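Local structure of inosine-uridine preferring nucleoside hydrolase family protein (Bacillus anthracis, 2C40) at residues A[247-252]-A[289-294]; A[153-158]-A[265-270]; A[190-195]-A[251-256]; A[18-23]-A[301-306]. The protein is a member of the inosine-uridine preferring nucleoside hydrolase family, an alpha/beta protein that holds a calcium ion and alpha-D-ribofuranose in a single pocket. One frame throughout, in Å; residues are numbered along the deposited sequence.

In the fold
Counting from the N terminus, contact 4 opens first, in helix 12-21, and closes last, in helix 296-308, so its loop of 277 residues embraces the other three. Contact 2 opens at 153-158, after strand 145-151, and closes on strand 261-269; contact 3 lies wholly within that span, joining strand 191-194 to helix 246-255. Contact 1 starts on the same helix, shares Ala251 and Ala252 with contact 3, and crosses contact 2 by ending on strand 286-292. Contacts 1, 2 and 3 thus tie helix 246-255 and the 153-158 loop to neighbouring strands of one mixed sheet, whereas contact 4 joins two helices on the opposite side of the chain's centre from contact 2.

Contact 1: A[247-252]-A[289-294]; sequences DVLTAA and HVVYDV. With CA (calcium ion), chain C; RIB (alpha-D-ribofuranose), chain D.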
loop_
_atom_site.group_PDB
_atom_site.type_symbol
_atom_site.label_atom_id
_atom_site.label_comp_id
_atom_site.label_asym_id
_atom_site.label_seq_id
_atom_site.Cartn_x
_atom_site.Cartn_y
_atom_site.Cartn_z
ATOM N N ASP A 247 17.524 6.048 -1.579
ATOM C CA ASP A 247 17.408 6.875 -2.773
ATOM C C ASP A 247 17.217 8.379 -2.456
ATOM O O ASP A 247 17.782 9.239 -3.132
ATOM C CB ASP A 247 16.278 6.351 -3.640
ATOM C CG ASP A 247 16.494 4.900 -4.048
ATOM O OD1 ASP A 247 17.647 4.390 -3.915
ATOM O OD2 ASP A 247 15.537 4.287 -4.560
ATOM N N VAL A 248 16.437 8.662 -1.408
ATOM C CA VAL A 248 16.132 10.012 -0.997
ATOM C C VAL A 248 17.436 10.679 -0.521
ATOM O O VAL A 248 17.642 11.860 -0.783
ATOM C CB VAL A 248 15.030 10.060 0.095
ATOM C CG1 VAL A 248 14.838 11.444 0.607
ATOM C CG2 VAL A 248 13.691 9.581 -0.460
ATOM N N LEU A 249 18.282 9.919 0.165
ATOM C CA LEU A 249 19.536 10.403 0.655
ATOM C C LEU A 249 20.498 10.673 -0.503
ATOM O O LEU A 249 21.272 11.623 -0.465
ATOM C CB LEU A 249 20.167 9.392 1.577
ATOM C CG LEU A 249 21.474 9.712 2.308
ATOM C CD1 LEU A 249 22.613 9.064 1.611
ATOM C CD2 LEU A 249 21.727 11.220 2.544
ATOM N N THR A 250 20.475 9.790 -1.494
ATOM C CA THR A 250 21.246 9.953 -2.729
ATOM C C THR A 250 20.888 11.259 -3.421
ATOM O O THR A 250 21.785 12.023 -3.795
ATOM C CB THR A 250 21.012 8.765 -3.696
ATOM O OG1 THR A 250 21.281 7.520 -3.016
ATOM C CG2 THR A 250 21.894 8.859 -4.905
ATOM N N ALA A 251 19.587 11.509 -3.552
ATOM C CA ALA A 251 19.050 12.725 -4.182
ATOM C C ALA A 251 19.335 13.974 -3.358
ATOM O O ALA A 251 19.621 15.030 -3.921
ATOM C CB ALA A 251 17.558 12.573 -4.397
ATOM N N ALA A 252 19.296 13.843 -2.022
ATOM C CA ALA A 252 19.569 14.958 -1.127
ATOM C C ALA A 252 21.066 15.343 -1.134
ATOM O O ALA A 252 21.418 16.507 -0.956
ATOM C CB ALA A 252 19.135 14.628 0.257
ATOM N N HIS A 289 33.842 7.558 -4.275
ATOM C CA HIS A 289 33.653 8.459 -3.140
ATOM C C HIS A 289 32.405 8.046 -2.357
ATOM O O HIS A 289 31.283 8.343 -2.715
ATOM C CB HIS A 289 33.554 9.896 -3.669
ATOM C CG HIS A 289 34.662 10.254 -4.615
ATOM N ND1 HIS A 289 35.962 10.439 -4.201
ATOM C CD2 HIS A 289 34.669 10.421 -5.958
ATOM C CE1 HIS A 289 36.719 10.717 -5.246
ATOM N NE2 HIS A 289 35.959 10.705 -6.324
ATOM N N VAL A 290 32.640 7.341 -1.270
ATOM C CA VAL A 290 31.622 6.668 -0.520
ATOM C C VAL A 290 31.063 7.561 0.592
ATOM O O VAL A 290 31.793 8.047 1.452
ATOM C CB VAL A 290 32.174 5.325 0.076
ATOM C CG1 VAL A 290 31.090 4.614 0.885
ATOM C CG2 VAL A 290 32.652 4.397 -1.035
ATOM N N VAL A 291 29.752 7.751 0.582
ATOM C CA VAL A 291 29.135 8.649 1.531
ATOM C C VAL A 291 29.129 7.969 2.902
ATOM O O VAL A 291 28.931 6.751 2.997
ATOM C CB VAL A 291 27.739 9.041 1.077
ATOM C CG1 VAL A 291 26.942 9.772 2.183
ATOM C CG2 VAL A 291 27.851 9.900 -0.173
ATOM N N TYR A 292 29.389 8.745 3.952
ATOM C CA TYR A 292 29.174 8.298 5.318
ATOM C C TYR A 292 28.871 9.481 6.241
ATOM O O TYR A 292 28.940 10.642 5.838
ATOM C CB TYR A 292 30.373 7.497 5.807
ATOM C CG TYR A 292 31.606 8.318 6.053
ATOM C CD1 TYR A 292 32.328 8.826 5.001
ATOM C CD2 TYR A 292 32.035 8.581 7.344
ATOM C CE1 TYR A 292 33.492 9.597 5.219
ATOM C CE2 TYR A 292 33.210 9.368 7.590
ATOM C CZ TYR A 292 33.921 9.868 6.509
ATOM O OH TYR A 292 35.066 10.610 6.687
ATOM N N ASP A 293 28.525 9.157 7.477
ATOM C CA ASP A 293 28.359 10.130 8.542
ATOM C C ASP A 293 27.395 11.212 8.124
ATOM O O ASP A 293 27.732 12.402 8.127
ATOM C CB ASP A 293 29.696 10.709 8.997
ATOM C CG ASP A 293 29.578 11.493 10.293
ATOM O OD1 ASP A 293 28.598 11.246 11.019
ATOM O OD2 ASP A 293 30.452 12.349 10.596
ATOM N N VAL A 294 26.182 10.769 7.785
ATOM C CA VAL A 294 25.078 11.650 7.443
ATOM C C VAL A 294 24.600 12.384 8.709
ATOM O O VAL A 294 24.469 11.791 9.775
ATOM C CB VAL A 294 23.937 10.880 6.766
ATOM C CG1 VAL A 294 22.813 11.805 6.393
ATOM C CG2 VAL A 294 24.425 10.148 5.506
HETATM CA CA CA C . 15.400 2.635 -6.386
HETATM O O5 RIB D . 19.076 -1.884 -2.814
HETATM C C5 RIB D . 18.319 -0.696 -2.451
HETATM C C4 RIB D . 17.426 -0.325 -3.637
HETATM O O4 RIB D . 16.460 -1.388 -3.775
HETATM C C3 RIB D . 16.662 1.014 -3.598
HETATM O O3 RIB D . 17.253 1.913 -4.593
HETATM C C2 RIB D . 15.121 0.651 -3.774
HETATM O O2 RIB D . 14.197 1.349 -4.731
HETATM C C1 RIB D . 15.135 -0.872 -4.062
HETATM O O HOH W 1 16.171 0.326 -6.810
#
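O3 of the ribofuranose lies between Asp247 and the calcium ion, 2.6 Å from Asp247 OD1 and bound to the metal at 2.7 Å. The second carboxylate oxygen, Asp247 OD2, binds calcium directly at 2.5 Å, so one side chain near the start of helix 246-255 serves both metal and sugar. This is the calcium site of the nucleoside hydrolase fold; sugar O2, a water, and Asp9, Asp14 and Thr125 complete the coordination. With CG beside the backbone N (chi1 -58°), the carboxylate is directed off the first turn of the helix, OD2 to the metal and OD1 to the sugar.

Two residues on, the helix turns an apolar side chain to strand 286-292 and the turn after it. Leu249 and Val294 reach tip to tip, CD2 of the leucine lying 4.0 Å from Val294 CG1 and 4.1 Å from its CG2, so both valine methyls meet a single leucine methyl. Leu249 gets there with CG anti to its own N (chi1 -176°). Ile194 of the neighbouring strand also touches Leu249, helping to bury this joint between helix and sheet. The other leucine branch is looser, with CD1 4.4 Å from CG1 of Val291.

Contact 2: A[153-158]-A[265-270]; sequences GTFRTA and INSIVH
The loop 153-158, which has no regular structure, runs past strand 261-269 at a distance: the nearest CA atoms, those of Phe155 and Ser267, are 9.6 Å apart. A side chain must therefore bridge the gap, and Phe155 does so, its ring meeting two residues that alternate along the strand, Ile265 and Ser267, while Asn266 between them points the other way.

Ile265 comes at the ring from the opposite direction and sets its terminal methyl over one face. CD1 lies 3.7 Å from the centroid of the Phe155 ring, 15° off the normal, a CH-pi contact shifted slightly toward the rim; the nearest carbons, CZ and CE2, are each 3.6 Å from this methyl. Ile265 CG1 sits between the backbone N and the carbonyl carbon (chi1 74°), which carries CD1 out to the aromatic face. Ser267 addresses the same ring differently, at its edge and in its plane, with OG 3.3 Å from Phe155 CE2. That edge carries the partly positive ring hydrogens, which suits an oxygen neighbour, and the hydroxyl also has a weak hydrogen bond with Val280 O.

At the root of the loop, Glu197 holds Phe155 N and Thr154 OG1 through its two carboxylate oxygens. The phenyl ring is further lined by Thr279 of strand 279-281 and Val290 of strand 286-292, while Trp185 of helix 178-186 packs on Ser267, so the loop is anchored over the antiparallel end of the sheet.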
loop_
_atom_site.group_PDB
_atom_site.type_symbol
_atom_site.label_atom_id
_atom_site.label_comp_id
_atom_site.label_asym_id
_atom_site.label_seq_id
_atom_site.Cartn_x
_atom_site.Cartn_y
_atom_site.Cartn_z
ATOM N N GLY A 153 25.659 -0.688 -4.112
ATOM C CA GLY A 153 26.814 -1.339 -3.507
ATOM C C GLY A 153 26.732 -1.432 -2.008
ATOM O O GLY A 153 25.844 -0.845 -1.394
ATOM N N THR A 154 27.664 -2.211 -1.462
ATOM C CA THR A 154 27.942 -2.281 -0.033
ATOM C C THR A 154 29.341 -2.887 0.196
ATOM O O THR A 154 29.843 -3.711 -0.612
ATOM C CB THR A 154 26.821 -3.087 0.743
ATOM O OG1 THR A 154 27.021 -3.015 2.150
ATOM C CG2 THR A 154 26.746 -4.578 0.315
ATOM N N PHE A 155 29.968 -2.452 1.281
ATOM C CA PHE A 155 31.298 -2.948 1.674
ATOM C C PHE A 155 31.247 -3.678 3.013
ATOM O O PHE A 155 32.269 -4.123 3.503
ATOM C CB PHE A 155 32.359 -1.820 1.637
ATOM C CG PHE A 155 32.497 -1.172 0.262
ATOM C CD1 PHE A 155 31.832 -0.001 -0.031
ATOM C CD2 PHE A 155 33.262 -1.751 -0.714
ATOM C CE1 PHE A 155 31.915 0.560 -1.272
ATOM C CE2 PHE A 155 33.361 -1.199 -1.979
ATOM C CZ PHE A 155 32.696 -0.035 -2.258
ATOM N N ARG A 156 30.046 -3.872 3.544
ATOM C CA ARG A 156 29.816 -4.903 4.573
ATOM C C ARG A 156 29.901 -6.313 3.990
ATOM O O ARG A 156 29.773 -6.514 2.772
ATOM C CB ARG A 156 28.434 -4.786 5.173
ATOM C CG ARG A 156 28.197 -3.539 6.009
ATOM C CD ARG A 156 26.737 -3.258 5.974
ATOM N NE ARG A 156 26.249 -2.336 6.978
ATOM C CZ ARG A 156 24.990 -1.904 7.000
ATOM N NH1 ARG A 156 24.144 -2.295 6.074
ATOM N NH2 ARG A 156 24.581 -1.057 7.939
ATOM N N THR A 157 30.067 -7.282 4.887
ATOM C CA THR A 157 30.105 -8.711 4.535
ATOM C C THR A 157 28.796 -9.282 3.956
ATOM O O THR A 157 28.815 -10.313 3.292
ATOM C CB THR A 157 30.499 -9.557 5.724
ATOM O OG1 THR A 157 29.732 -9.136 6.848
ATOM C CG2 THR A 157 31.979 -9.365 6.011
ATOM N N ALA A 158 27.668 -8.626 4.220
ATOM C CA ALA A 158 26.412 -9.040 3.633
ATOM C C ALA A 158 25.629 -7.865 3.131
ATOM O O ALA A 158 25.689 -6.775 3.725
ATOM C CB ALA A 158 25.580 -9.833 4.656
ATOM N N ILE A 265 37.594 5.477 -1.771
ATOM C CA ILE A 265 38.170 4.145 -1.698
ATOM C C ILE A 265 38.268 3.602 -3.117
ATOM O O ILE A 265 37.548 4.065 -3.971
ATOM C CB ILE A 265 37.388 3.188 -0.718
ATOM C CG1 ILE A 265 36.063 2.723 -1.279
ATOM C CG2 ILE A 265 37.204 3.811 0.722
ATOM C CD1 ILE A 265 35.753 1.286 -0.841
ATOM N N ASN A 266 39.209 2.680 -3.351
ATOM C CA ASN A 266 39.372 1.996 -4.629
ATOM C C ASN A 266 38.623 0.679 -4.587
ATOM O O ASN A 266 38.695 -0.060 -3.589
ATOM C CB ASN A 266 40.842 1.725 -4.961
ATOM C CG ASN A 266 41.645 2.996 -5.163
ATOM O OD1 ASN A 266 41.167 3.998 -5.694
ATOM N ND2 ASN A 266 42.855 2.963 -4.700
ATOM N N SER A 267 37.981 0.366 -5.707
ATOM C CA SER A 267 36.893 -0.594 -5.726
ATOM C C SER A 267 36.819 -1.353 -7.042
ATOM O O SER A 267 37.183 -0.824 -8.080
ATOM C CB SER A 267 35.565 0.159 -5.468
ATOM O OG SER A 267 34.558 -0.746 -5.061
ATOM N N ILE A 268 36.405 -2.612 -6.962
ATOM C CA ILE A 268 35.965 -3.421 -8.110
ATOM C C ILE A 268 34.494 -3.960 -7.907
ATOM O O ILE A 268 33.992 -4.033 -6.801
ATOM C CB ILE A 268 36.904 -4.610 -8.309
ATOM C CG1 ILE A 268 36.778 -5.624 -7.152
ATOM C CG2 ILE A 268 38.370 -4.119 -8.486
ATOM C CD1 ILE A 268 37.684 -6.822 -7.304
ATOM N N VAL A 269 33.832 -4.343 -8.993
ATOM C CA VAL A 269 32.576 -5.065 -8.909
ATOM C C VAL A 269 32.810 -6.454 -9.498
ATOM O O VAL A 269 33.488 -6.573 -10.536
ATOM C CB VAL A 269 31.439 -4.529 -9.800
ATOM C CG1 VAL A 269 30.032 -4.678 -9.080
ATOM C CG2 VAL A 269 31.676 -3.141 -10.306
ATOM N N HIS A 270 32.228 -7.471 -8.843
ATOM C CA HIS A 270 32.169 -8.829 -9.378
ATOM C C HIS A 270 31.044 -8.881 -10.351
ATOM O O HIS A 270 29.977 -8.345 -10.099
ATOM C CB HIS A 270 31.932 -9.884 -8.302
ATOM C CG HIS A 270 33.082 -10.058 -7.359
ATOM N ND1 HIS A 270 33.102 -11.023 -6.375
ATOM C CD2 HIS A 270 34.252 -9.388 -7.245
ATOM C CE1 HIS A 270 34.237 -10.936 -5.698
ATOM N NE2 HIS A 270 34.939 -9.938 -6.191
#

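Contact 3: A[190-195]-A[251-256]; sequences EIDLIT and AAFVGK
Within 251-256, Phe253 carries the contact with strand 191-194, touching two side chains, Asp192 and Ile194, which alternate along the strand with Leu193, directed to the other side of the sheet. The backbones stay well apart, 8.8 Å between the CA atoms of Ile194 and Phe253, and the phenyl ring spans the distance. Its CG is anti to the backbone N (chi1 -177°), which extends the ring outward from the helix toward the sheet.

The polar part of the contact is an oxygen at an aromatic edge. Asp192 OD2 lies in the plane of the Phe253 ring, 3.7 Å from CE2, and the carboxylate stands almost perpendicular to it, the two planes 89° apart. An oxygen there faces the weakly positive rim, so the approach is probably mildly favourable. Asp192 CB and CG are each 4.0 Å from the same ring atom, Phe253 CE2.

The apolar part is lighter: Ile194 CD1 comes obliquely to the ring and stays 4.4 Å from Phe253 CD2. Ile194 is buried further by Val149 and Val291 of the strands on its two sides.

Backbone bonds carry the helix to its end beyond the ring, with Gly255 N bonded to Ala251 O and Lys256 N to Ala252 O, before Lys256 leaves helical geometry. Gly255 O, at this end, accepts a hydrogen bond from Asn26 ND2.

A helix laid against a central, largely parallel sheet, with alternate strand residues turned toward it, is the layered alpha/beta architecture of the nucleoside hydrolase family.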
loop_
_atom_site.group_PDB
_atom_site.type_symbol
_atom_site.label_atom_id
_atom_site.label_comp_id
_atom_site.label_asym_id
_atom_site.label_seq_id
_atom_site.Cartn_x
_atom_site.Cartn_y
_atom_site.Cartn_z
ATOM N N GLU A 190 33.843 10.540 -12.546
ATOM C CA GLU A 190 33.807 10.556 -11.065
ATOM C C GLU A 190 32.467 9.958 -10.498
ATOM O O GLU A 190 31.368 10.254 -10.995
ATOM C CB GLU A 190 34.051 11.977 -10.501
ATOM C CG GLU A 190 35.524 12.558 -10.610
ATOM C CD GLU A 190 36.636 11.570 -10.146
ATOM O OE1 GLU A 190 36.647 11.164 -8.956
ATOM O OE2 GLU A 190 37.484 11.165 -10.993
ATOM N N ILE A 191 32.590 9.121 -9.468
ATOM C CA ILE A 191 31.456 8.393 -8.869
ATOM C C ILE A 191 31.366 8.634 -7.364
ATOM O O ILE A 191 32.296 8.327 -6.600
ATOM C CB ILE A 191 31.545 6.847 -9.099
ATOM C CG1 ILE A 191 31.736 6.523 -10.589
ATOM C CG2 ILE A 191 30.311 6.135 -8.597
ATOM C CD1 ILE A 191 31.710 5.116 -10.887
ATOM N N ASP A 192 30.246 9.247 -6.969
ATOM C CA ASP A 192 29.811 9.294 -5.610
ATOM C C ASP A 192 28.819 8.126 -5.390
ATOM O O ASP A 192 27.836 7.968 -6.137
ATOM C CB ASP A 192 29.154 10.646 -5.287
ATOM C CG ASP A 192 30.089 11.873 -5.541
ATOM O OD1 ASP A 192 31.330 11.784 -5.423
ATOM O OD2 ASP A 192 29.534 12.948 -5.850
ATOM N N LEU A 193 29.098 7.331 -4.355
ATOM C CA LEU A 193 28.321 6.125 -3.981
ATOM C C LEU A 193 27.581 6.336 -2.679
ATOM O O LEU A 193 28.215 6.594 -1.650
ATOM C CB LEU A 193 29.210 4.924 -3.653
ATOM C CG LEU A 193 29.390 3.768 -4.601
ATOM C CD1 LEU A 193 29.940 2.558 -3.858
ATOM C CD2 LEU A 193 28.099 3.436 -5.343
ATOM N N ILE A 194 26.256 6.201 -2.732
ATOM C CA ILE A 194 25.460 5.972 -1.510
ATOM C C ILE A 194 25.240 4.433 -1.384
ATOM O O ILE A 194 24.430 3.823 -2.098
ATOM C CB ILE A 194 24.154 6.798 -1.496
ATOM C CG1 ILE A 194 24.464 8.281 -1.338
ATOM C CG2 ILE A 194 23.230 6.377 -0.363
ATOM C CD1 ILE A 194 25.055 8.959 -2.564
ATOM N N THR A 195 26.040 3.821 -0.521
ATOM C CA THR A 195 25.975 2.388 -0.236
ATOM C C THR A 195 24.854 2.073 0.754
ATOM O O THR A 195 24.329 2.981 1.415
ATOM C CB THR A 195 27.301 1.901 0.338
ATOM O OG1 THR A 195 27.509 2.493 1.648
ATOM C CG2 THR A 195 28.477 2.237 -0.633
ATOM N N ALA A 251 19.587 11.509 -3.552
ATOM C CA ALA A 251 19.050 12.725 -4.182
ATOM C C ALA A 251 19.335 13.974 -3.358
ATOM O O ALA A 251 19.621 15.030 -3.921
ATOM C CB ALA A 251 17.558 12.573 -4.397
ATOM N N ALA A 252 19.296 13.843 -2.022
ATOM C CA ALA A 252 19.569 14.958 -1.127
ATOM C C ALA A 252 21.066 15.343 -1.134
ATOM O O ALA A 252 21.418 16.507 -0.956
ATOM C CB ALA A 252 19.135 14.628 0.257
ATOM N N PHE A 253 21.926 14.353 -1.328
ATOM C CA PHE A 253 23.367 14.557 -1.422
ATOM C C PHE A 253 23.718 15.379 -2.688
ATOM O O PHE A 253 24.665 16.155 -2.689
ATOM C CB PHE A 253 24.114 13.217 -1.480
ATOM C CG PHE A 253 25.605 13.350 -1.514
ATOM C CD1 PHE A 253 26.303 13.702 -0.385
ATOM C CD2 PHE A 253 26.322 13.146 -2.688
ATOM C CE1 PHE A 253 27.698 13.836 -0.429
ATOM C CE2 PHE A 253 27.693 13.302 -2.715
ATOM C CZ PHE A 253 28.370 13.618 -1.588
ATOM N N VAL A 254 22.969 15.160 -3.761
ATOM C CA VAL A 254 23.096 15.969 -4.963
ATOM C C VAL A 254 22.696 17.438 -4.664
ATOM O O VAL A 254 23.391 18.370 -5.062
ATOM C CB VAL A 254 22.241 15.386 -6.133
ATOM C CG1 VAL A 254 22.194 16.360 -7.309
ATOM C CG2 VAL A 254 22.792 14.031 -6.560
ATOM N N GLY A 255 21.586 17.621 -3.957
ATOM C CA GLY A 255 21.132 18.955 -3.593
ATOM C C GLY A 255 21.934 19.625 -2.490
ATOM O O GLY A 255 22.017 20.841 -2.453
ATOM N N LYS A 256 22.487 18.839 -1.577
ATOM C CA LYS A 256 23.159 19.366 -0.392
ATOM C C LYS A 256 24.289 18.450 0.039
ATOM O O LYS A 256 24.187 17.743 1.015
ATOM C CB LYS A 256 22.176 19.559 0.758
ATOM C CG LYS A 256 22.729 20.419 1.847
ATOM C CD LYS A 256 21.685 20.764 2.883
ATOM C CE LYS A 256 21.083 22.136 2.641
ATOM N NZ LYS A 256 20.218 22.538 3.790
#

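Contact 4: A[18-23]-A[301-306]; sequences LFLLLQ and DYITRL
Leu20 lies against helix 296-308 along most of its length. Its CB already meets the other helix, 4.1 Å from Leu306 CD1, and from there the two branches part. Leu20 CD1 lies 4.1 Å from Ile303 CB, and scarcely farther from Ile303 CG2. CD2 lodges between residues one helical turn apart, 3.7 Å from the carbonyl O of Ile303 and 3.9 Å from CB of Leu306. The leucine takes this course with CG anti to its carbonyl carbon (chi1 -61°). Toward Ile303 it runs at a slant, whereas Leu306 crosses it at about a right angle.

This is helix-helix packing between the two ends of the chain: helix 12-21 follows the first strand of the alpha/beta fold, and helix 296-308 is the last helix. Val248 of helix 246-255 also touches Leu20, so a third helix borders the joint.

The nearest CA atoms, those of Gln23 and Leu306, are 5.5 Å apart. Here the aliphatic part of the glutamine does the touching, with CG 3.2 Å from Leu306 O. The chain then bends at chi2 (-36°) and its amide turns back to the preceding turn of 18-23. Gln23 NE2 gives a nearly straight hydrogen bond to Phe19 O, 3.0 Å long at 171°, with the acceptor in the amide plane. Phe55 O is a second partner, so two carbonyl oxygens hold the amide nitrogen of this buried residue.

Leu306 CD1 also lies over one face of Tyr302 in its own helix, while CD2 reaches within 4.1 Å of Gln23 O.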
loop_
_atom_site.group_PDB
_atom_site.type_symbol
_atom_site.label_atom_id
_atom_site.label_comp_id
_atom_site.label_asym_id
_atom_site.label_seq_id
_atom_site.Cartn_x
_atom_site.Cartn_y
_atom_site.Cartn_z
ATOM N N LEU A 18 12.023 12.104 -6.776
ATOM C CA LEU A 18 11.578 12.973 -7.839
ATOM C C LEU A 18 10.835 14.188 -7.302
ATOM O O LEU A 18 11.155 15.338 -7.630
ATOM C CB LEU A 18 10.685 12.206 -8.810
ATOM C CG LEU A 18 10.109 13.024 -9.959
ATOM C CD1 LEU A 18 11.192 13.518 -10.864
ATOM C CD2 LEU A 18 9.103 12.193 -10.729
ATOM N N PHE A 19 9.853 13.939 -6.443
ATOM C CA PHE A 19 9.080 15.025 -5.839
ATOM C C PHE A 19 9.977 16.011 -5.090
ATOM O O PHE A 19 9.810 17.217 -5.233
ATOM C CB PHE A 19 7.943 14.473 -4.978
ATOM C CG PHE A 19 7.434 15.425 -3.983
ATOM C CD1 PHE A 19 6.613 16.462 -4.362
ATOM C CD2 PHE A 19 7.774 15.290 -2.621
ATOM C CE1 PHE A 19 6.112 17.356 -3.402
ATOM C CE2 PHE A 19 7.288 16.170 -1.684
ATOM C CZ PHE A 19 6.462 17.217 -2.076
ATOM N N LEU A 20 10.953 15.524 -4.330
ATOM C CA LEU A 20 11.825 16.446 -3.592
ATOM C C LEU A 20 12.841 17.165 -4.499
ATOM O O LEU A 20 13.097 18.333 -4.285
ATOM C CB LEU A 20 12.552 15.710 -2.492
ATOM C CG LEU A 20 11.688 15.054 -1.415
ATOM C CD1 LEU A 20 12.522 14.121 -0.652
ATOM C CD2 LEU A 20 11.084 16.076 -0.502
ATOM N N LEU A 21 13.413 16.498 -5.508
ATOM C CA LEU A 21 14.343 17.163 -6.436
ATOM C C LEU A 21 13.691 18.418 -7.012
ATOM O O LEU A 21 14.323 19.473 -7.226
ATOM C CB LEU A 21 14.748 16.232 -7.616
ATOM C CG LEU A 21 15.671 15.053 -7.263
ATOM C CD1 LEU A 21 15.484 13.924 -8.225
ATOM C CD2 LEU A 21 17.178 15.488 -7.161
ATOM N N LEU A 22 12.400 18.275 -7.259
ATOM C CA LEU A 22 11.622 19.286 -7.914
ATOM C C LEU A 22 11.413 20.566 -7.039
ATOM O O LEU A 22 11.079 21.622 -7.547
ATOM C CB LEU A 22 10.283 18.662 -8.374
ATOM C CG LEU A 22 10.322 17.681 -9.554
ATOM C CD1 LEU A 22 9.010 16.973 -9.678
ATOM C CD2 LEU A 22 10.671 18.406 -10.871
ATOM N N GLN A 23 11.631 20.447 -5.728
ATOM C CA GLN A 23 11.516 21.566 -4.794
ATOM C C GLN A 23 12.881 22.222 -4.533
ATOM O O GLN A 23 12.958 23.329 -3.983
ATOM C CB GLN A 23 10.922 21.071 -3.480
ATOM C CG GLN A 23 9.637 20.237 -3.587
ATOM C CD GLN A 23 8.725 20.699 -4.696
ATOM O OE1 GLN A 23 8.265 21.846 -4.716
ATOM N NE2 GLN A 23 8.476 19.816 -5.644
ATOM N N ASP A 301 15.526 17.519 8.472
ATOM C CA ASP A 301 15.033 18.905 8.363
ATOM C C ASP A 301 14.992 19.368 6.890
ATOM O O ASP A 301 14.097 20.066 6.451
ATOM C CB ASP A 301 15.908 19.851 9.170
ATOM C CG ASP A 301 15.411 21.262 9.122
ATOM O OD1 ASP A 301 14.347 21.542 9.715
ATOM O OD2 ASP A 301 16.093 22.109 8.502
ATOM N N TYR A 302 15.977 18.953 6.132
ATOM C CA TYR A 302 16.092 19.362 4.739
ATOM C C TYR A 302 14.900 18.848 3.907
ATOM O O TYR A 302 14.242 19.601 3.192
ATOM C CB TYR A 302 17.415 18.833 4.202
ATOM C CG TYR A 302 17.696 19.096 2.761
ATOM C CD1 TYR A 302 18.110 18.067 1.929
ATOM C CD2 TYR A 302 17.556 20.371 2.227
ATOM C CE1 TYR A 302 18.413 18.311 0.605
ATOM C CE2 TYR A 302 17.847 20.628 0.907
ATOM C CZ TYR A 302 18.266 19.589 0.095
ATOM O OH TYR A 302 18.539 19.828 -1.235
ATOM N N ILE A 303 14.624 17.566 4.013
ATOM C CA ILE A 303 13.552 16.977 3.217
ATOM C C ILE A 303 12.163 17.408 3.686
ATOM O O ILE A 303 11.293 17.632 2.851
ATOM C CB ILE A 303 13.761 15.473 3.035
ATOM C CG1 ILE A 303 13.636 14.751 4.362
ATOM C CG2 ILE A 303 15.178 15.209 2.371
ATOM C CD1 ILE A 303 14.197 13.296 4.349
ATOM N N THR A 304 11.979 17.635 4.981
ATOM C CA THR A 304 10.737 18.271 5.439
ATOM C C THR A 304 10.639 19.746 4.992
ATOM O O THR A 304 9.564 20.168 4.605
ATOM C CB THR A 304 10.309 17.951 6.938
ATOM O OG1 THR A 304 10.022 19.144 7.710
ATOM C CG2 THR A 304 11.295 17.100 7.653
ATOM N N ARG A 305 11.741 20.496 4.935
ATOM C CA ARG A 305 11.689 21.882 4.362
ATOM C C ARG A 305 11.231 21.864 2.899
ATOM O O ARG A 305 10.347 22.629 2.517
ATOM C CB ARG A 305 13.032 22.622 4.471
ATOM C CG ARG A 305 13.173 23.292 5.805
ATOM C CD ARG A 305 14.577 23.836 6.121
ATOM N NE ARG A 305 14.527 24.341 7.504
ATOM C CZ ARG A 305 14.050 25.532 7.851
ATOM N NH1 ARG A 305 13.609 26.380 6.929
ATOM N NH2 ARG A 305 14.015 25.878 9.124
ATOM N N LEU A 306 11.846 20.978 2.114
ATOM C CA LEU A 306 11.535 20.787 0.690
ATOM C C LEU A 306 10.086 20.386 0.410
ATOM O O LEU A 306 9.469 20.918 -0.502
ATOM C CB LEU A 306 12.427 19.695 0.077
ATOM C CG LEU A 306 13.938 19.941 0.015
ATOM C CD1 LEU A 306 14.605 18.678 -0.514
ATOM C CD2 LEU A 306 14.325 21.185 -0.818
#